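Local coordinates for uncharacterized protein Rv2277c (Mycobacterium tuberculosis, PDB 5VUG), which is uncharacterised but carries a glycerophosphodiester phosphodiesterase domain of TIM-barrel fold and probably hydrolyses phosphoric diesters, at residues A[12-26]-A[31-45]. Sequence-based numbering, arbitrary orientation.
Sequences MIVAHRAGTRDFPEN and ITNAVAAGVDGMWLT
Strand 12-16 runs parallel to strand 41-45, with a crossing angle of -26° and an axis separation of 4.5 Å. Ala15 N donates to Gly41 O, and Trp43 N to Ala15 O. Ala15 O also accepts from Ala18 N, which arrives from the opposite face of the carbonyl plane and closes a type II turn. Ahead of the pairing, Ile13 O receives Asp40 N at 2.8 Å. The Asp40 side chain returns the bond: its OD2 uses the anti lone pair to take Ile13 N at 2.9 Å, nearly straight at 175°.

On one sheet face, Ala15 CB touches both Ala34 CB of the helix and the selenium (SE) of Met42, a selenomethionine. Ala18 CB continues this layer, meeting Ile31 CG1 at 3.6 Å and Leu44 CD2. On the other face, His16 and Trp43 each hold CG anti to the backbone N, which sends both rings the same way. The His16 edge, at CD2, approaches the five-membered ring of Trp43 from over its face, 3.7 Å from Trp43 CD1. The planes meet at 62°, a T-shaped pair. Farther along, the Asn26 amide spans Thr45: OD1 accepts Thr45 N from above its carbonyl plane, and ND2 donates to Thr45 OG1, both at 3.1 Å. Phe23 lays one ring face on the side chain of Asn33, with CE2 3.4 Å from Asn33 CB.

This is a beta-alpha-beta unit of the barrel, with helix 28-36 packed on the Ala15 side. Asp271 OD1 is hydrogen-bonded to His16 ND1. Asp271 at ND1, Trp43 at the CD2 edge and Arg17 CG over one face probably fix the rotation of the imidazole, leaving NE2 to bond a glycerol that probably comes from the crystallisation liquor.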
loop_
_atom_site.group_PDB
_atom_site.type_symbol
_atom_site.label_atom_id
_atom_site.label_comp_id
_atom_site.label_asym_id
_atom_site.label_seq_id
_atom_site.Cartn_x
_atom_site.Cartn_y
_atom_site.Cartn_z
HETATM N N MSE A 12 15.831 14.271 18.915
HETATM C CA MSE A 12 15.471 15.673 19.105
HETATM C C MSE A 12 13.976 15.806 19.341
HETATM O O MSE A 12 13.175 15.185 18.630
HETATM C CB MSE A 12 15.821 16.494 17.861
HETATM C CG MSE A 12 17.300 16.739 17.653
HETATM SE SE MSE A 12 17.585 17.294 15.811
HETATM C CE MSE A 12 16.324 18.797 15.752
ATOM N N ILE A 13 13.588 16.638 20.303
ATOM C CA ILE A 13 12.179 16.953 20.523
ATOM C C ILE A 13 11.835 18.194 19.711
ATOM O O ILE A 13 12.365 19.282 19.976
ATOM C CB ILE A 13 11.878 17.180 22.011
ATOM C CG1 ILE A 13 12.311 15.968 22.849
ATOM C CG2 ILE A 13 10.392 17.502 22.199
ATOM C CD1 ILE A 13 11.657 14.666 22.444
ATOM N N VAL A 14 10.935 18.047 18.740
ATOM C CA VAL A 14 10.558 19.150 17.848
ATOM C C VAL A 14 9.110 19.536 18.135
ATOM O O VAL A 14 8.216 18.687 18.070
ATOM C CB VAL A 14 10.766 18.785 16.366
ATOM C CG1 VAL A 14 10.351 19.943 15.457
ATOM C CG2 VAL A 14 12.221 18.398 16.101
ATOM N N ALA A 15 8.874 20.811 18.449
ATOM C CA ALA A 15 7.534 21.275 18.826
ATOM C C ALA A 15 6.670 21.459 17.580
ATOM O O ALA A 15 6.911 22.369 16.775
ATOM C CB ALA A 15 7.616 22.576 19.619
ATOM N N HIS A 16 5.636 20.628 17.442
ATOM C CA HIS A 16 4.781 20.655 16.259
ATOM C C HIS A 16 3.859 21.871 16.286
ATOM O O HIS A 16 3.004 21.987 17.171
ATOM C CB HIS A 16 3.943 19.382 16.223
ATOM C CG HIS A 16 3.114 19.241 14.988
ATOM N ND1 HIS A 16 1.826 18.753 15.014
ATOM C CD2 HIS A 16 3.388 19.513 13.690
ATOM C CE1 HIS A 16 1.335 18.741 13.786
ATOM N NE2 HIS A 16 2.263 19.193 12.962
ATOM N N ARG A 17 3.995 22.752 15.289
ATOM C CA ARG A 17 3.269 24.029 15.259
ATOM C C ARG A 17 3.516 24.820 16.542
ATOM O O ARG A 17 2.619 25.476 17.076
ATOM C CB ARG A 17 1.768 23.858 15.003
ATOM C CG ARG A 17 1.401 22.838 13.943
ATOM C CD ARG A 17 -0.115 22.718 13.892
ATOM N NE ARG A 17 -0.549 21.567 13.117
ATOM C CZ ARG A 17 -1.696 20.938 13.314
ATOM N NH1 ARG A 17 -2.012 19.897 12.564
ATOM N NH2 ARG A 17 -2.529 21.351 14.266
ATOM N N ALA A 18 4.753 24.737 17.043
ATOM C CA ALA A 18 5.178 25.364 18.288
ATOM C C ALA A 18 4.533 24.743 19.519
ATOM O O ALA A 18 4.581 25.334 20.604
ATOM C CB ALA A 18 5.018 26.896 18.277
ATOM N N GLY A 19 3.959 23.546 19.382
ATOM C CA GLY A 19 3.401 22.831 20.516
ATOM C C GLY A 19 1.909 23.024 20.694
ATOM O O GLY A 19 1.455 23.503 21.741
ATOM N N THR A 20 1.147 22.571 19.691
ATOM C CA THR A 20 -0.271 22.892 19.539
ATOM C C THR A 20 -1.131 22.453 20.732
ATOM O O THR A 20 -2.181 23.057 20.987
ATOM C CB THR A 20 -0.749 22.287 18.210
ATOM O OG1 THR A 20 -2.148 22.516 18.024
ATOM C CG2 THR A 20 -0.483 20.809 18.166
ATOM N N ARG A 21 -0.727 21.411 21.463
ATOM C CA ARG A 21 -1.523 20.961 22.605
ATOM C C ARG A 21 -1.402 21.903 23.801
ATOM O O ARG A 21 -2.369 22.084 24.553
ATOM C CB ARG A 21 -1.101 19.543 22.997
ATOM C CG ARG A 21 -1.751 19.004 24.247
ATOM C CD ARG A 21 -3.245 18.841 24.092
ATOM N NE ARG A 21 -3.750 17.757 24.934
ATOM C CZ ARG A 21 -3.890 17.825 26.256
ATOM N NH1 ARG A 21 -3.564 18.933 26.912
ATOM N NH2 ARG A 21 -4.359 16.781 26.927
ATOM N N ASP A 22 -0.240 22.519 23.987
ATOM C CA ASP A 22 0.051 23.271 25.202
ATOM C C ASP A 22 -0.424 24.721 25.153
ATOM O O ASP A 22 -0.858 25.259 26.177
ATOM C CB ASP A 22 1.559 23.258 25.472
ATOM C CG ASP A 22 2.096 21.869 25.778
ATOM O OD1 ASP A 22 1.306 20.956 26.105
ATOM O OD2 ASP A 22 3.329 21.694 25.705
ATOM N N PHE A 23 -0.294 25.377 24.005
ATOM C CA PHE A 23 -0.605 26.791 23.836
ATOM C C PHE A 23 -1.076 26.987 22.407
ATOM O O PHE A 23 -0.846 26.120 21.556
ATOM C CB PHE A 23 0.633 27.664 24.095
ATOM C CG PHE A 23 1.103 27.630 25.518
ATOM C CD1 PHE A 23 0.557 28.490 26.462
ATOM C CD2 PHE A 23 2.074 26.720 25.917
ATOM C CE1 PHE A 23 0.977 28.446 27.774
ATOM C CE2 PHE A 23 2.497 26.667 27.237
ATOM C CZ PHE A 23 1.958 27.534 28.162
ATOM N N PRO A 24 -1.752 28.123 22.104
ATOM C CA PRO A 24 -2.242 28.351 20.733
ATOM C C PRO A 24 -1.163 28.140 19.683
ATOM O O PRO A 24 -0.089 28.747 19.754
ATOM C CB PRO A 24 -2.712 29.810 20.774
ATOM C CG PRO A 24 -3.197 29.971 22.204
ATOM C CD PRO A 24 -2.201 29.184 23.028
ATOM N N GLU A 25 -1.428 27.252 18.729
ATOM C CA GLU A 25 -0.392 26.852 17.789
ATOM C C GLU A 25 0.086 28.043 16.965
ATOM O O GLU A 25 -0.661 28.983 16.687
ATOM C CB GLU A 25 -0.905 25.748 16.867
ATOM C CG GLU A 25 -2.125 26.134 16.033
ATOM C CD GLU A 25 -2.493 25.059 15.054
ATOM O OE1 GLU A 25 -2.888 23.968 15.498
ATOM O OE2 GLU A 25 -2.372 25.299 13.838
ATOM N N ASN A 26 1.360 28.003 16.580
ATOM C CA ASN A 26 1.907 28.991 15.657
ATOM C C ASN A 26 1.799 30.430 16.183
ATOM O O ASN A 26 1.618 31.374 15.409
ATOM C CB ASN A 26 1.295 28.844 14.261
ATOM C CG ASN A 26 1.837 27.639 13.514
ATOM O OD1 ASN A 26 3.054 27.396 13.506
ATOM N ND2 ASN A 26 0.941 26.878 12.868
ATOM N N ILE A 31 5.732 29.539 20.976
ATOM C CA ILE A 31 7.159 29.386 20.686
ATOM C C ILE A 31 7.983 29.610 21.945
ATOM O O ILE A 31 8.879 28.821 22.270
ATOM C CB ILE A 31 7.592 30.349 19.565
ATOM C CG1 ILE A 31 6.961 29.954 18.225
ATOM C CG2 ILE A 31 9.136 30.372 19.446
ATOM C CD1 ILE A 31 7.038 31.045 17.159
ATOM N N THR A 32 7.703 30.705 22.664
ATOM C CA THR A 32 8.486 31.025 23.854
ATOM C C THR A 32 8.351 29.927 24.900
ATOM O O THR A 32 9.339 29.526 25.537
ATOM C CB THR A 32 8.022 32.366 24.433
ATOM O OG1 THR A 32 8.262 33.410 23.478
ATOM C CG2 THR A 32 8.773 32.695 25.721
ATOM N N ASN A 33 7.130 29.427 25.088
ATOM C CA ASN A 33 6.922 28.368 26.064
ATOM C C ASN A 33 7.582 27.070 25.631
ATOM O O ASN A 33 8.094 26.333 26.479
ATOM C CB ASN A 33 5.431 28.186 26.335
ATOM C CG ASN A 33 4.906 29.180 27.354
ATOM O OD1 ASN A 33 4.276 30.178 27.012
ATOM N ND2 ASN A 33 5.170 28.908 28.614
ATOM N N ALA A 34 7.603 26.789 24.321
ATOM C CA ALA A 34 8.250 25.577 23.831
ATOM C C ALA A 34 9.756 25.617 24.073
ATOM O O ALA A 34 10.342 24.623 24.523
ATOM C CB ALA A 34 7.937 25.378 22.343
ATOM N N VAL A 35 10.397 26.759 23.794
ATOM C CA VAL A 35 11.813 26.922 24.135
ATOM C C VAL A 35 12.032 26.654 25.620
ATOM O O VAL A 35 12.945 25.917 26.006
ATOM C CB VAL A 35 12.318 28.321 23.732
ATOM C CG1 VAL A 35 13.770 28.509 24.161
ATOM C CG2 VAL A 35 12.178 28.548 22.229
ATOM N N ALA A 36 11.189 27.249 26.474
ATOM C CA ALA A 36 11.330 27.087 27.918
ATOM C C ALA A 36 11.145 25.636 28.353
ATOM O O ALA A 36 11.700 25.225 29.385
ATOM C CB ALA A 36 10.328 27.988 28.632
ATOM N N ALA A 37 10.380 24.851 27.584
ATOM C CA ALA A 37 10.184 23.432 27.857
ATOM C C ALA A 37 11.314 22.559 27.328
ATOM O O ALA A 37 11.223 21.331 27.424
ATOM C CB ALA A 37 8.837 22.947 27.298
ATOM N N GLY A 38 12.363 23.147 26.762
ATOM C CA GLY A 38 13.548 22.392 26.415
ATOM C C GLY A 38 13.556 21.742 25.054
ATOM O O GLY A 38 14.380 20.849 24.824
ATOM N N VAL A 39 12.686 22.162 24.133
ATOM C CA VAL A 39 12.674 21.518 22.817
ATOM C C VAL A 39 13.982 21.786 22.074
ATOM O O VAL A 39 14.698 22.766 22.324
ATOM C CB VAL A 39 11.455 21.930 21.977
ATOM C CG1 VAL A 39 10.166 21.684 22.764
ATOM C CG2 VAL A 39 11.593 23.378 21.499
ATOM N N ASP A 40 14.294 20.886 21.136
ATOM C CA ASP A 40 15.491 20.955 20.307
ATOM C C ASP A 40 15.217 21.483 18.907
ATOM O O ASP A 40 16.164 21.721 18.148
ATOM C CB ASP A 40 16.096 19.552 20.173
ATOM C CG ASP A 40 16.345 18.901 21.515
ATOM O OD1 ASP A 40 17.238 19.382 22.245
ATOM O OD2 ASP A 40 15.627 17.934 21.853
ATOM N N GLY A 41 13.959 21.633 18.530
ATOM C CA GLY A 41 13.627 22.154 17.218
ATOM C C GLY A 41 12.230 22.719 17.265
ATOM O O GLY A 41 11.438 22.380 18.153
HETATM N N MSE A 42 11.936 23.587 16.297
HETATM C CA MSE A 42 10.685 24.336 16.245
HETATM C C MSE A 42 10.056 24.158 14.861
HETATM O O MSE A 42 10.635 24.564 13.849
HETATM C CB MSE A 42 10.968 25.821 16.528
HETATM C CG MSE A 42 9.740 26.687 16.786
HETATM SE SE MSE A 42 8.880 26.254 18.496
HETATM C CE MSE A 42 10.330 26.681 19.725
ATOM N N TRP A 43 8.880 23.546 14.807
ATOM C CA TRP A 43 8.173 23.300 13.551
ATOM C C TRP A 43 7.045 24.324 13.430
ATOM O O TRP A 43 6.157 24.373 14.283
ATOM C CB TRP A 43 7.597 21.877 13.557
ATOM C CG TRP A 43 6.813 21.500 12.320
ATOM C CD1 TRP A 43 5.573 21.970 11.938
ATOM C CD2 TRP A 43 7.207 20.558 11.317
ATOM N NE1 TRP A 43 5.188 21.377 10.755
ATOM C CE2 TRP A 43 6.173 20.514 10.348
ATOM C CE3 TRP A 43 8.339 19.752 11.137
ATOM C CZ2 TRP A 43 6.241 19.697 9.216
ATOM C CZ3 TRP A 43 8.406 18.941 10.010
ATOM C CH2 TRP A 43 7.362 18.925 9.058
ATOM N N LEU A 44 7.066 25.125 12.367
ATOM C CA LEU A 44 6.144 26.245 12.222
ATOM C C LEU A 44 5.497 26.186 10.846
ATOM O O LEU A 44 6.160 25.841 9.860
ATOM C CB LEU A 44 6.911 27.567 12.361
ATOM C CG LEU A 44 7.717 27.765 13.653
ATOM C CD1 LEU A 44 8.590 29.005 13.568
ATOM C CD2 LEU A 44 6.784 27.814 14.880
ATOM N N THR A 45 4.213 26.543 10.756
ATOM C CA THR A 45 3.503 26.507 9.479
ATOM C C THR A 45 3.432 27.924 8.925
ATOM O O THR A 45 3.007 28.839 9.633
ATOM C CB THR A 45 2.075 25.969 9.628
ATOM O OG1 THR A 45 2.026 24.954 10.635
ATOM C CG2 THR A 45 1.614 25.401 8.295
#